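Long-range contacts in thioredoxin domain-containing protein (PDB 3HA9), which is of unknown function but has a thioredoxin-like fold with a disulfide-bonded CxxC pair, consistent with oxidoreductase or antioxidant activity: residues Val128-Tyr133 and Ala146-Ser151; Ile41-Ala46 and Val71-Phe76; Leu22-Gly27 and Ile114-Asp119; Trp77-Leu82 and Pro93-Pro98; Glu64-Ile69 and Glu154-Ile159. All coordinates share one frame; numbering follows the deposited sequence.

Interaction 1 of 5, residues Val128-Tyr133 and Ala146-Ser151; sequences VRSIDY and AGTTPS
Ser130 OG and Thr148 OG1 lie 2.9 Å apart and share a hydrogen bond, the first of two polar links between Val128-Tyr133 and Ala146-Ser151. Ser130 OG also accepts from Asp132 N two residues on (3.2 Å), an ST turn, and a chi1 of 74°, which sets OG between the backbone N and the carbonyl carbon, turns it to both partners. A water held by Thr148 OG1 bonds weakly to Arg129 O. The second link is from backbone to backbone, Thr149 N to Asp132 O at 3.0 Å and nearly straight (166°). It flanks the single antiparallel, non-hydrogen-bonded pair Tyr133-Thr148.

The ring contact belongs to Tyr133, with polar backbone and hydroxyl atoms round it. Gly147 O sits over one face near the rim, Arg129 N over the opposite face, and Thr148 OG1 lies in the ring plane, 3.3 Å from Tyr133 CD1. At the far end Tyr133 OH reaches the methyl Ala146 CB at 3.5 Å.

Both polar links thus fasten the loop entering strand 133-138, just before the Tyr133-Thr148 pair, to the edge strand. The Asp132 carbonyl is spent on that strand, while its carboxylate bonds elsewhere, to Ser51, within the CxxC sequence, and to Trp43.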
# COMPACT_ATOMS: atom_id res chain seq x y z
N VAL A 128 3.11 7.55 5.80
CA VAL A 128 2.22 6.55 6.42
C VAL A 128 2.10 6.81 7.92
O VAL A 128 3.11 6.93 8.63
CB VAL A 128 2.76 5.15 6.15
CG1 VAL A 128 1.96 4.09 6.89
CG2 VAL A 128 2.72 4.88 4.62
N ARG A 129 0.86 6.90 8.39
CA ARG A 129 0.57 7.39 9.75
C ARG A 129 0.26 6.30 10.77
O ARG A 129 0.12 6.59 11.96
CB ARG A 129 -0.62 8.39 9.70
CG ARG A 129 -0.35 9.64 8.87
CD ARG A 129 -1.47 10.65 9.07
NE ARG A 129 -1.24 11.46 10.27
CZ ARG A 129 -0.40 12.50 10.31
NH1 ARG A 129 0.27 12.86 9.23
NH2 ARG A 129 -0.26 13.19 11.43
N SER A 130 0.15 5.04 10.33
CA SER A 130 -0.25 3.94 11.25
C SER A 130 0.05 2.59 10.61
O SER A 130 0.49 2.53 9.45
CB SER A 130 -1.75 4.02 11.54
OG SER A 130 -2.50 3.58 10.41
N ILE A 131 -0.19 1.52 11.37
CA ILE A 131 -0.02 0.16 10.84
C ILE A 131 -1.28 -0.39 10.16
O ILE A 131 -1.38 -1.59 9.92
CB ILE A 131 0.45 -0.83 11.95
CG1 ILE A 131 -0.58 -0.88 13.08
CG2 ILE A 131 1.83 -0.42 12.48
CD1 ILE A 131 -0.28 -1.93 14.14
N ASP A 132 -2.24 0.48 9.86
CA ASP A 132 -3.42 0.11 9.08
C ASP A 132 -3.79 1.34 8.28
O ASP A 132 -4.72 2.09 8.62
CB ASP A 132 -4.56 -0.39 9.98
CG ASP A 132 -5.73 -0.99 9.20
OD1 ASP A 132 -5.75 -0.92 7.96
OD2 ASP A 132 -6.69 -1.50 9.85
N TYR A 133 -3.06 1.56 7.19
CA TYR A 133 -3.12 2.83 6.47
C TYR A 133 -3.32 2.54 5.01
O TYR A 133 -2.69 1.64 4.46
CB TYR A 133 -1.81 3.61 6.71
CG TYR A 133 -1.79 5.03 6.15
CD1 TYR A 133 -2.28 6.10 6.90
CD2 TYR A 133 -1.27 5.29 4.87
CE1 TYR A 133 -2.25 7.40 6.40
CE2 TYR A 133 -1.26 6.60 4.34
CZ TYR A 133 -1.74 7.64 5.12
OH TYR A 133 -1.74 8.91 4.63
N ALA A 146 -5.92 9.06 1.16
CA ALA A 146 -4.88 8.45 1.99
C ALA A 146 -5.21 8.71 3.44
O ALA A 146 -5.43 9.86 3.83
CB ALA A 146 -3.51 8.98 1.65
N GLY A 147 -5.25 7.66 4.25
CA GLY A 147 -5.57 7.83 5.65
C GLY A 147 -5.58 6.55 6.44
O GLY A 147 -5.59 5.45 5.87
N THR A 148 -5.58 6.70 7.76
CA THR A 148 -5.63 5.54 8.65
C THR A 148 -7.06 5.02 8.77
O THR A 148 -8.02 5.80 8.87
CB THR A 148 -5.06 5.88 10.05
OG1 THR A 148 -3.67 6.20 9.93
CG2 THR A 148 -5.18 4.70 10.97
N THR A 149 -7.19 3.70 8.73
CA THR A 149 -8.45 2.98 8.97
C THR A 149 -9.69 3.69 8.40
O THR A 149 -10.57 4.10 9.16
CB THR A 149 -8.65 2.66 10.48
OG1 THR A 149 -8.68 3.87 11.25
CG2 THR A 149 -7.53 1.74 11.00
N PRO A 150 -9.76 3.86 7.06
CA PRO A 150 -11.00 4.41 6.49
C PRO A 150 -12.16 3.43 6.64
O PRO A 150 -11.94 2.22 6.66
CB PRO A 150 -10.66 4.58 5.01
CG PRO A 150 -9.56 3.60 4.76
CD PRO A 150 -8.74 3.62 6.01
N SER A 151 -13.38 3.94 6.74
CA SER A 151 -14.56 3.08 6.84
C SER A 151 -14.94 2.51 5.47
O SER A 151 -14.47 2.99 4.44
CB SER A 151 -15.73 3.89 7.38
OG SER A 151 -16.14 4.86 6.42
O HOH W 1 -2.80 7.50 12.20

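Interaction 2 of 5, residues Ile41-Ala46 and Val71-Phe76; sequences ILWFMA and VIAIDF
Ile74 packs against Phe44 where two parallel strands run side by side. Its CB, 3.6 Å from Trp43 O, starts a side chain that lies alongside the Phe44 ring and points the same way. The CG2 branch, anti to the backbone N, touches Phe44 CD1 and CE1. The other branch leaves through CG1, which lies beside the backbone N (chi1 -61°), and with chi2 extended at 171° it carries CD1 over the ring face: Ile74 CD1 stands 4.0 Å from the Phe44 centroid in a CH-pi contact, 22° off the normal. Ile74 CD1 also meets Leu42 CB at 3.9 Å.

Strands 39-45 and 69-75, joined through helix 52-65, form a beta-alpha-beta unit in the centre of the thioredoxin-like sheet. Five backbone hydrogen bonds zip them together, from Ile72 N to Ile41 O (2.8 Å) to the longer Phe76 N to Met45 O (3.3 Å).

Leu42 and Ile72 continue the Phe44-Ile74 face, with CD2 of Leu42 3.8 Å from CD1 of Ile72. Trp43, Met45, Ala73 and Asp75 occupy the opposite face. There Met45 folds back so that CG covers the Trp43 ring and SD rests 3.8 Å from Asp75 CB.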
# COMPACT_ATOMS: atom_id res chain seq x y z
N ILE A 41 -4.93 0.10 -4.69
CA ILE A 41 -4.96 0.36 -3.26
C ILE A 41 -3.67 -0.13 -2.59
O ILE A 41 -3.40 -1.33 -2.60
CB ILE A 41 -6.21 -0.30 -2.58
CG1 ILE A 41 -7.50 0.17 -3.27
CG2 ILE A 41 -6.18 -0.05 -1.06
CD1 ILE A 41 -8.79 -0.37 -2.65
N LEU A 42 -2.89 0.80 -2.03
CA LEU A 42 -1.72 0.44 -1.24
C LEU A 42 -2.17 0.31 0.20
O LEU A 42 -2.68 1.26 0.78
CB LEU A 42 -0.60 1.49 -1.36
CG LEU A 42 -0.15 1.87 -2.77
CD1 LEU A 42 1.09 2.79 -2.67
CD2 LEU A 42 0.18 0.63 -3.58
N TRP A 43 -2.04 -0.88 0.77
CA TRP A 43 -2.48 -1.09 2.14
C TRP A 43 -1.25 -1.36 3.00
O TRP A 43 -0.65 -2.44 2.90
CB TRP A 43 -3.44 -2.28 2.19
CG TRP A 43 -3.91 -2.58 3.59
CD1 TRP A 43 -4.06 -1.68 4.61
CD2 TRP A 43 -4.26 -3.85 4.12
NE1 TRP A 43 -4.49 -2.32 5.75
CE2 TRP A 43 -4.62 -3.66 5.47
CE3 TRP A 43 -4.29 -5.15 3.58
CZ2 TRP A 43 -5.03 -4.72 6.31
CZ3 TRP A 43 -4.70 -6.22 4.42
CH2 TRP A 43 -5.07 -5.99 5.77
N PHE A 44 -0.90 -0.38 3.84
CA PHE A 44 0.27 -0.50 4.73
C PHE A 44 -0.19 -1.14 6.01
O PHE A 44 -1.10 -0.62 6.66
CB PHE A 44 0.86 0.89 5.01
CG PHE A 44 1.51 1.51 3.80
CD1 PHE A 44 2.88 1.35 3.60
CD2 PHE A 44 0.75 2.20 2.84
CE1 PHE A 44 3.51 1.90 2.47
CE2 PHE A 44 1.36 2.76 1.70
CZ PHE A 44 2.71 2.61 1.51
N MET A 45 0.41 -2.28 6.35
CA MET A 45 -0.12 -3.11 7.44
C MET A 45 0.97 -3.90 8.15
O MET A 45 2.15 -3.78 7.82
CB MET A 45 -1.28 -4.00 6.94
CG MET A 45 -1.01 -4.78 5.62
SD MET A 45 0.22 -6.11 5.72
CE MET A 45 -0.71 -7.32 6.63
N ALA A 46 0.56 -4.69 9.14
CA ALA A 46 1.45 -5.61 9.87
C ALA A 46 0.60 -6.79 10.26
O ALA A 46 -0.61 -6.64 10.50
CB ALA A 46 2.04 -4.92 11.12
N VAL A 71 -5.41 -4.63 -5.05
CA VAL A 71 -4.87 -4.40 -3.70
C VAL A 71 -3.40 -4.83 -3.64
O VAL A 71 -3.03 -5.95 -4.06
CB VAL A 71 -5.69 -5.16 -2.61
CG1 VAL A 71 -4.98 -5.09 -1.24
CG2 VAL A 71 -7.12 -4.60 -2.54
N ILE A 72 -2.56 -3.94 -3.12
CA ILE A 72 -1.18 -4.27 -2.83
C ILE A 72 -1.01 -4.25 -1.30
O ILE A 72 -1.12 -3.18 -0.69
CB ILE A 72 -0.18 -3.32 -3.53
CG1 ILE A 72 -0.50 -3.26 -5.05
CG2 ILE A 72 1.25 -3.75 -3.22
CD1 ILE A 72 0.42 -2.37 -5.88
N ALA A 73 -0.80 -5.43 -0.70
CA ALA A 73 -0.60 -5.54 0.75
C ALA A 73 0.85 -5.28 1.05
O ALA A 73 1.72 -6.00 0.55
CB ALA A 73 -1.02 -6.92 1.27
N ILE A 74 1.13 -4.24 1.84
CA ILE A 74 2.51 -3.81 2.09
C ILE A 74 2.77 -4.00 3.57
O ILE A 74 2.29 -3.21 4.38
CB ILE A 74 2.76 -2.33 1.71
CG1 ILE A 74 2.51 -2.11 0.23
CG2 ILE A 74 4.22 -1.94 2.09
CD1 ILE A 74 2.51 -0.62 -0.23
N ASP A 75 3.52 -5.04 3.92
CA ASP A 75 3.84 -5.28 5.33
C ASP A 75 5.14 -4.55 5.56
O ASP A 75 6.18 -4.93 5.00
CB ASP A 75 4.00 -6.79 5.59
CG ASP A 75 4.21 -7.12 7.07
OD1 ASP A 75 4.67 -6.25 7.84
OD2 ASP A 75 3.92 -8.28 7.47
N PHE A 76 5.09 -3.50 6.38
CA PHE A 76 6.28 -2.71 6.65
C PHE A 76 6.90 -3.04 8.00
O PHE A 76 7.83 -2.35 8.45
CB PHE A 76 6.01 -1.19 6.47
CG PHE A 76 5.09 -0.57 7.51
CD1 PHE A 76 5.62 0.03 8.67
CD2 PHE A 76 3.72 -0.51 7.28
CE1 PHE A 76 4.78 0.65 9.60
CE2 PHE A 76 2.87 0.11 8.20
CZ PHE A 76 3.41 0.70 9.36

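Interaction 3 of 5, residues Leu22-Gly27 and Ile114-Asp119; sequences LTTIDG and IMVMDD
Ile25 N gives a hydrogen bond to Met115 O, 2.8 Å away, the one direct hydrogen bond between Leu22-Gly27 and Ile114-Asp119. The bond is bent (147°), and the donor stands above the carbonyl plane, 36° out of it. Met115 O also lies 3.2 Å from Thr24 CA in a CA-H...O contact. Beside it, Ile25 and Met115 run side by side, CG2 of Ile25 meeting CB of Met115 at 3.8 Å. Val116 sets its methyls against segment 22-27: CG1, anti to its own backbone N (chi1 165°), reaches Thr23 O at 3.2 Å, while CG2 touches Leu22 CB.

Waters carry the next layer. One accepts from Thr23 N and donates to Met117 O. A second, also donating to Met117 O, bonds to Thr23 OG1 in one of the two conformers of that side chain.

Further out, a type I turn from Thr24 to Gly27, closed by Gly27 N to Thr24 O (2.7 Å), directs Ile25 onto the methionines, and Phe101 of helix 98-108 packs against Ile25, Met115 and Met117. Val116 in turn bonds through its backbone to Ala73 and Asp75. The touching parts run almost at right angles, so a single bridge, Thr24-Val116, docks the small hairpin of strands 22-23 and 29-30 on edge strand 114-117 of the thioredoxin-like central sheet.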
# COMPACT_ATOMS: atom_id res chain seq x y z
N LEU A 22 8.13 -1.00 -5.94
CA LEU A 22 7.80 -1.89 -4.84
C LEU A 22 8.59 -3.18 -5.01
O LEU A 22 8.80 -3.60 -6.14
CB LEU A 22 6.31 -2.22 -4.88
CG LEU A 22 5.31 -1.07 -5.05
CD1 LEU A 22 4.13 -1.52 -5.90
CD2 LEU A 22 4.84 -0.62 -3.70
N THR A 23 9.01 -3.78 -3.91
CA THR A 23 9.66 -5.10 -3.91
C THR A 23 8.66 -6.13 -3.40
O THR A 23 8.25 -6.06 -2.23
CB THR A 23 10.90 -5.16 -2.99
OG1 THR A 23 10.52 -4.86 -1.63
CG2 THR A 23 11.97 -4.18 -3.44
N THR A 24 8.25 -7.08 -4.24
CA THR A 24 7.30 -8.09 -3.78
C THR A 24 7.93 -9.05 -2.77
O THR A 24 9.16 -9.10 -2.65
CB THR A 24 6.66 -8.90 -4.93
OG1 THR A 24 7.62 -9.81 -5.48
CG2 THR A 24 6.10 -7.97 -6.00
N ILE A 25 7.10 -9.80 -2.07
CA ILE A 25 7.55 -10.71 -0.99
C ILE A 25 8.54 -11.74 -1.53
O ILE A 25 9.39 -12.27 -0.79
CB ILE A 25 6.33 -11.38 -0.30
CG1 ILE A 25 6.77 -12.13 0.98
CG2 ILE A 25 5.50 -12.24 -1.29
CD1 ILE A 25 5.63 -12.75 1.77
N ASP A 26 8.45 -11.98 -2.84
CA ASP A 26 9.32 -12.92 -3.53
C ASP A 26 10.59 -12.26 -4.08
O ASP A 26 11.49 -12.95 -4.59
CB ASP A 26 8.53 -13.62 -4.63
CG ASP A 26 7.44 -14.53 -4.06
OD1 ASP A 26 7.77 -15.33 -3.17
OD2 ASP A 26 6.28 -14.44 -4.49
N GLY A 27 10.66 -10.94 -3.96
CA GLY A 27 11.86 -10.18 -4.33
C GLY A 27 11.83 -9.54 -5.71
O GLY A 27 12.85 -9.03 -6.16
N ILE A 114 -1.22 -8.58 -4.56
CA ILE A 114 0.23 -8.52 -4.59
C ILE A 114 0.70 -8.33 -3.14
O ILE A 114 0.10 -7.56 -2.41
CB ILE A 114 0.68 -7.34 -5.49
CG1 ILE A 114 0.12 -7.51 -6.92
CG2 ILE A 114 2.21 -7.16 -5.50
CD1 ILE A 114 0.34 -6.30 -7.82
N MET A 115 1.74 -9.04 -2.73
CA MET A 115 2.27 -8.92 -1.36
C MET A 115 3.68 -8.29 -1.44
O MET A 115 4.53 -8.71 -2.22
CB MET A 115 2.29 -10.27 -0.63
CG MET A 115 0.90 -10.80 -0.12
SD MET A 115 1.03 -12.50 0.53
CE MET A 115 0.98 -13.47 -0.95
N VAL A 116 3.91 -7.27 -0.62
CA VAL A 116 5.15 -6.51 -0.65
C VAL A 116 5.61 -6.36 0.79
O VAL A 116 4.78 -6.20 1.67
CB VAL A 116 4.90 -5.09 -1.27
CG1 VAL A 116 6.02 -4.13 -1.00
CG2 VAL A 116 4.67 -5.20 -2.78
N MET A 117 6.91 -6.45 1.03
CA MET A 117 7.44 -6.09 2.35
C MET A 117 8.29 -4.83 2.17
O MET A 117 9.07 -4.73 1.20
CB MET A 117 8.21 -7.26 2.99
CG MET A 117 7.36 -8.55 3.27
SD MET A 117 8.06 -9.73 4.48
CE MET A 117 7.30 -9.09 5.98
N ASP A 118 8.09 -3.85 3.04
CA ASP A 118 8.76 -2.55 2.91
C ASP A 118 9.84 -2.40 3.96
O ASP A 118 9.68 -2.83 5.10
CB ASP A 118 7.74 -1.42 3.09
CG ASP A 118 8.36 -0.03 2.99
OD1 ASP A 118 9.09 0.24 2.03
OD2 ASP A 118 8.04 0.82 3.87
N ASP A 119 10.93 -1.75 3.56
CA ASP A 119 12.05 -1.48 4.45
C ASP A 119 11.96 -0.11 5.13
O ASP A 119 12.94 0.35 5.71
CB ASP A 119 13.37 -1.63 3.68
CG ASP A 119 13.54 -0.59 2.57
OD1 ASP A 119 12.65 0.24 2.35
OD2 ASP A 119 14.59 -0.61 1.90
O HOH W 2 8.80 -2.70 -1.24
O HOH W 3 11.37 -6.44 0.81

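Interaction 4 of 5, residues Trp77-Leu82 and Pro93-Pro98; sequences WTAEAL and PPPDTP
Within the thioredoxin-like fold, the loop after strand 69-75 and the proline-rich approach to helix 98-108 meet at Trp77, close to the CxxC loop. The indole is the centre of the contact. Trp77 NE1 donates to Pro93 O at 3.0 Å; the oxygen lies close to the indole plane, yet the nitrogen stands well above the carbonyl plane of Pro93, 65° out of it. A second, weak bond runs from Trp77 NE1 to Pro94 O, also 3.0 Å but strongly bent, so one N-H is shared between successive carbonyls at the ring edge. With CG anti to the backbone N (chi1 -159°), the ring extends along the proline run, and Trp77 CZ2 comes against Pro93 CD.

The main chain adds a link: Asp96 N donates to Trp77 O (2.8 Å, 147°). The Asp96 carboxylate turns to Ala47 N through OD2, and this oxygen also lies close to a carboxylate oxygen of Asp75. Trp48 meets the Trp77 indole edge-to-face, tying the contact to the residue before Cys49.

Thr78 caps the N terminus of helix 79-85, its OG1 accepting from Ala81 N at 3.3 Å and also bonding to Asp118 O. From that helix Ala79 CB touches Pro95 CG at 4.0 Å. Leu82 covers one indole face, its CD2 standing 3.4 Å above the plane of the Trp77 ring over the centre, while its other methyl, CD1, reaches Pro95 CG at 4.2 Å.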
# COMPACT_ATOMS: atom_id res chain seq x y z
N TRP A 77 6.39 -4.09 8.65
CA TRP A 77 6.88 -4.43 9.98
C TRP A 77 8.13 -5.32 9.84
O TRP A 77 8.12 -6.51 10.16
CB TRP A 77 5.77 -5.06 10.84
CG TRP A 77 6.09 -4.95 12.31
CD1 TRP A 77 6.60 -5.92 13.11
CD2 TRP A 77 5.97 -3.78 13.11
NE1 TRP A 77 6.78 -5.44 14.39
CE2 TRP A 77 6.39 -4.12 14.41
CE3 TRP A 77 5.52 -2.47 12.87
CZ2 TRP A 77 6.41 -3.20 15.46
CZ3 TRP A 77 5.53 -1.55 13.93
CH2 TRP A 77 5.97 -1.94 15.21
N THR A 78 9.20 -4.71 9.33
CA THR A 78 10.43 -5.41 9.00
C THR A 78 11.59 -4.86 9.82
O THR A 78 11.52 -3.74 10.32
CB THR A 78 10.81 -5.18 7.51
OG1 THR A 78 11.00 -3.78 7.28
CG2 THR A 78 9.73 -5.72 6.58
N ALA A 79 12.66 -5.65 9.94
CA ALA A 79 13.82 -5.22 10.74
C ALA A 79 14.34 -3.86 10.29
O ALA A 79 14.67 -3.01 11.12
CB ALA A 79 14.92 -6.27 10.68
N GLU A 80 14.40 -3.65 8.97
CA GLU A 80 14.96 -2.42 8.43
C GLU A 80 14.08 -1.22 8.77
O GLU A 80 14.58 -0.15 9.16
CB GLU A 80 15.13 -2.54 6.90
CG GLU A 80 16.24 -3.48 6.44
CD GLU A 80 15.87 -4.98 6.54
OE1 GLU A 80 14.68 -5.35 6.67
OE2 GLU A 80 16.82 -5.79 6.50
N ALA A 81 12.77 -1.38 8.60
CA ALA A 81 11.84 -0.30 8.90
C ALA A 81 11.83 0.03 10.39
O ALA A 81 11.83 1.21 10.76
CB ALA A 81 10.42 -0.67 8.42
N LEU A 82 11.84 -1.01 11.23
CA LEU A 82 11.77 -0.83 12.69
C LEU A 82 13.00 -0.10 13.20
O LEU A 82 12.90 0.77 14.06
CB LEU A 82 11.61 -2.18 13.41
CG LEU A 82 10.33 -2.96 13.06
CD1 LEU A 82 10.09 -4.18 14.01
CD2 LEU A 82 9.10 -2.07 12.97
N PRO A 93 6.38 -5.56 18.99
CA PRO A 93 6.59 -6.90 18.43
C PRO A 93 7.84 -6.98 17.54
O PRO A 93 8.24 -5.97 16.93
CB PRO A 93 5.32 -7.12 17.59
CG PRO A 93 4.28 -6.30 18.29
CD PRO A 93 5.03 -5.05 18.69
N PRO A 94 8.46 -8.16 17.46
CA PRO A 94 9.60 -8.31 16.58
C PRO A 94 9.11 -8.18 15.14
O PRO A 94 7.89 -8.13 14.92
CB PRO A 94 10.08 -9.76 16.83
CG PRO A 94 9.36 -10.23 18.03
CD PRO A 94 8.10 -9.43 18.13
N PRO A 95 10.04 -8.11 14.18
CA PRO A 95 9.64 -8.07 12.78
C PRO A 95 8.77 -9.25 12.39
O PRO A 95 8.95 -10.38 12.88
CB PRO A 95 10.96 -8.16 12.01
CG PRO A 95 12.00 -7.73 12.98
CD PRO A 95 11.51 -8.14 14.33
N ASP A 96 7.82 -9.00 11.50
CA ASP A 96 7.05 -10.06 10.87
C ASP A 96 7.96 -10.87 9.96
O ASP A 96 8.74 -10.32 9.19
CB ASP A 96 5.97 -9.46 9.96
CG ASP A 96 4.72 -9.00 10.70
OD1 ASP A 96 4.60 -9.17 11.94
OD2 ASP A 96 3.83 -8.45 9.99
N THR A 97 7.82 -12.19 10.02
CA THR A 97 8.49 -13.05 9.05
C THR A 97 7.61 -13.10 7.80
O THR A 97 6.39 -12.88 7.89
CB THR A 97 8.65 -14.47 9.62
OG1 THR A 97 7.35 -15.04 9.85
CG2 THR A 97 9.42 -14.44 10.94
N PRO A 98 8.20 -13.39 6.63
CA PRO A 98 7.38 -13.61 5.44
C PRO A 98 6.30 -14.66 5.68
O PRO A 98 5.18 -14.52 5.17
CB PRO A 98 8.39 -14.09 4.40
CG PRO A 98 9.66 -13.39 4.82
CD PRO A 98 9.64 -13.35 6.31

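Interaction 5 of 5, residues Glu64-Ile69 and Glu154-Ile159; sequences EKYREI and ELESVI
Glu156 grips Lys65 and Tyr66 with separate carboxylate oxygens. Lys65 NZ forms a salt bridge with Glu156 OE2 at 2.8 Å, approaching on the syn side, tilted from the carboxylate plane. Tyr66 OH donates to the syn lone pair of Glu156 OE1 at 2.6 Å. Ring and carboxylate planes stand 82° apart, and OE1 lies at the ring edge. Lys65 is fully extended, with CG anti to its backbone N, which spans the gap to the acid. Glu156 instead bends at chi2 (-85°), swinging its carboxylate across to both donors.

Here the end of helix 52-65 and its following turn pack on the C-terminal helix 152-161; both helices cover the same side of the thioredoxin-like sheet. A type I turn from Tyr66 to Ile69 sends these two side chains against Ile159.

Ile159 CG2, anti to the backbone N, stands over the centre of the Tyr66 ring, 3.6 Å from its centroid and 6° off the normal, a CH-pi contact. Lys65 CG covers the opposite face. The other branch of Ile159 ends at CD1, which crosses the tip of Ile69 at 3.6 Å from its CD1, with Leu62 packed against both isoleucines.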
# COMPACT_ATOMS: atom_id res chain seq x y z
N GLU A 64 -13.92 -8.41 -4.66
CA GLU A 64 -14.94 -9.25 -5.30
C GLU A 64 -15.97 -8.41 -6.06
O GLU A 64 -16.40 -8.79 -7.16
CB GLU A 64 -15.64 -10.15 -4.27
CG GLU A 64 -16.06 -11.53 -4.82
CD GLU A 64 -17.55 -11.66 -5.07
OE1 GLU A 64 -18.10 -10.97 -5.97
OE2 GLU A 64 -18.19 -12.48 -4.39
N LYS A 65 -16.33 -7.26 -5.48
CA LYS A 65 -17.32 -6.35 -6.08
C LYS A 65 -16.79 -5.58 -7.30
O LYS A 65 -17.49 -5.45 -8.32
CB LYS A 65 -17.84 -5.36 -5.02
CG LYS A 65 -18.98 -4.45 -5.47
CD LYS A 65 -19.52 -3.61 -4.31
CE LYS A 65 -20.69 -2.74 -4.75
NZ LYS A 65 -21.33 -2.01 -3.62
N TYR A 66 -15.55 -5.08 -7.20
CA TYR A 66 -14.94 -4.28 -8.26
C TYR A 66 -13.69 -4.93 -8.84
O TYR A 66 -12.62 -4.87 -8.24
CB TYR A 66 -14.57 -2.89 -7.75
CG TYR A 66 -15.74 -2.10 -7.19
CD1 TYR A 66 -16.64 -1.47 -8.05
CD2 TYR A 66 -15.94 -2.00 -5.82
CE1 TYR A 66 -17.72 -0.75 -7.54
CE2 TYR A 66 -17.01 -1.27 -5.30
CZ TYR A 66 -17.90 -0.65 -6.17
OH TYR A 66 -18.96 0.06 -5.67
N ARG A 67 -13.84 -5.53 -10.03
CA ARG A 67 -12.72 -6.20 -10.70
C ARG A 67 -11.60 -5.26 -11.09
O ARG A 67 -10.48 -5.71 -11.38
CB ARG A 67 -13.21 -7.00 -11.92
CG ARG A 67 -13.83 -6.17 -13.04
CD ARG A 67 -14.09 -7.04 -14.28
NE ARG A 67 -12.84 -7.36 -14.99
CZ ARG A 67 -12.69 -8.41 -15.80
NH1 ARG A 67 -13.69 -9.26 -16.01
NH2 ARG A 67 -11.52 -8.61 -16.41
N GLU A 68 -11.89 -3.96 -11.13
CA GLU A 68 -10.88 -2.99 -11.52
C GLU A 68 -9.97 -2.54 -10.37
O GLU A 68 -9.05 -1.77 -10.59
CB GLU A 68 -11.49 -1.80 -12.27
CG GLU A 68 -11.81 -2.10 -13.72
CD GLU A 68 -10.62 -2.66 -14.51
OE1 GLU A 68 -9.47 -2.17 -14.32
OE2 GLU A 68 -10.82 -3.59 -15.31
N ILE A 69 -10.24 -3.02 -9.17
CA ILE A 69 -9.36 -2.73 -8.03
C ILE A 69 -8.21 -3.74 -7.93
O ILE A 69 -8.43 -4.97 -8.02
CB ILE A 69 -10.12 -2.75 -6.69
CG1 ILE A 69 -11.11 -1.60 -6.62
CG2 ILE A 69 -9.14 -2.74 -5.48
CD1 ILE A 69 -12.06 -1.71 -5.46
N GLU A 154 -16.42 5.17 3.29
CA GLU A 154 -15.41 6.06 2.71
C GLU A 154 -14.76 5.42 1.49
O GLU A 154 -14.63 6.07 0.44
CB GLU A 154 -14.34 6.42 3.74
CG GLU A 154 -14.87 7.10 4.97
CD GLU A 154 -13.77 7.58 5.88
OE1 GLU A 154 -13.29 8.71 5.65
OE2 GLU A 154 -13.39 6.85 6.83
N LEU A 155 -14.39 4.15 1.61
CA LEU A 155 -13.77 3.42 0.51
C LEU A 155 -14.72 3.32 -0.69
O LEU A 155 -14.32 3.62 -1.82
CB LEU A 155 -13.34 2.02 0.96
CG LEU A 155 -12.26 1.91 2.04
CD1 LEU A 155 -12.21 0.47 2.56
CD2 LEU A 155 -10.89 2.34 1.52
N GLU A 156 -15.97 2.94 -0.44
CA GLU A 156 -16.99 2.85 -1.48
C GLU A 156 -17.15 4.18 -2.23
O GLU A 156 -17.15 4.20 -3.46
CB GLU A 156 -18.35 2.43 -0.90
CG GLU A 156 -18.52 0.93 -0.72
CD GLU A 156 -19.00 0.20 -1.98
OE1 GLU A 156 -18.84 0.73 -3.11
OE2 GLU A 156 -19.52 -0.92 -1.85
N SER A 157 -17.30 5.26 -1.46
CA SER A 157 -17.46 6.60 -2.03
C SER A 157 -16.31 6.92 -2.97
O SER A 157 -16.53 7.45 -4.06
CB SER A 157 -17.55 7.65 -0.92
OG SER A 157 -17.47 8.96 -1.46
N VAL A 158 -15.09 6.60 -2.55
CA VAL A 158 -13.90 6.86 -3.36
C VAL A 158 -13.92 6.03 -4.67
O VAL A 158 -13.73 6.59 -5.75
CB VAL A 158 -12.59 6.64 -2.52
CG1 VAL A 158 -11.37 6.66 -3.40
CG2 VAL A 158 -12.48 7.70 -1.42
N ILE A 159 -14.17 4.73 -4.56
CA ILE A 159 -14.17 3.82 -5.72
C ILE A 159 -15.27 4.21 -6.73
O ILE A 159 -15.07 4.11 -7.94
CB ILE A 159 -14.31 2.33 -5.28
CG1 ILE A 159 -13.06 1.89 -4.52
CG2 ILE A 159 -14.51 1.40 -6.48
CD1 ILE A 159 -13.32 0.91 -3.37

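How the interactions relate
From the N terminus, Leu22-Gly27 pairs with Ile114-Asp119 to close the longest loop, interaction 3, which encloses interactions 2 and 4. Interaction 2 pairs central strands, and interaction 4 follows it in series. Interaction 5 opens at Glu64-Ile69, crosses interactions 2 and 3, and closes on the C-terminal helix, enclosing interactions 4 and 1. Val128-Tyr133 then opens interaction 1, after interaction 3 has closed. Strands 69-75 and 114-117 link interactions 2 and 3 by backbone bonds; Tyr133 O to Phe44 N (2.8 Å) links interactions 1 and 2. Interactions 4 and 5 lie on opposite sides of the chain's centre, their own centres about 30 Å apart.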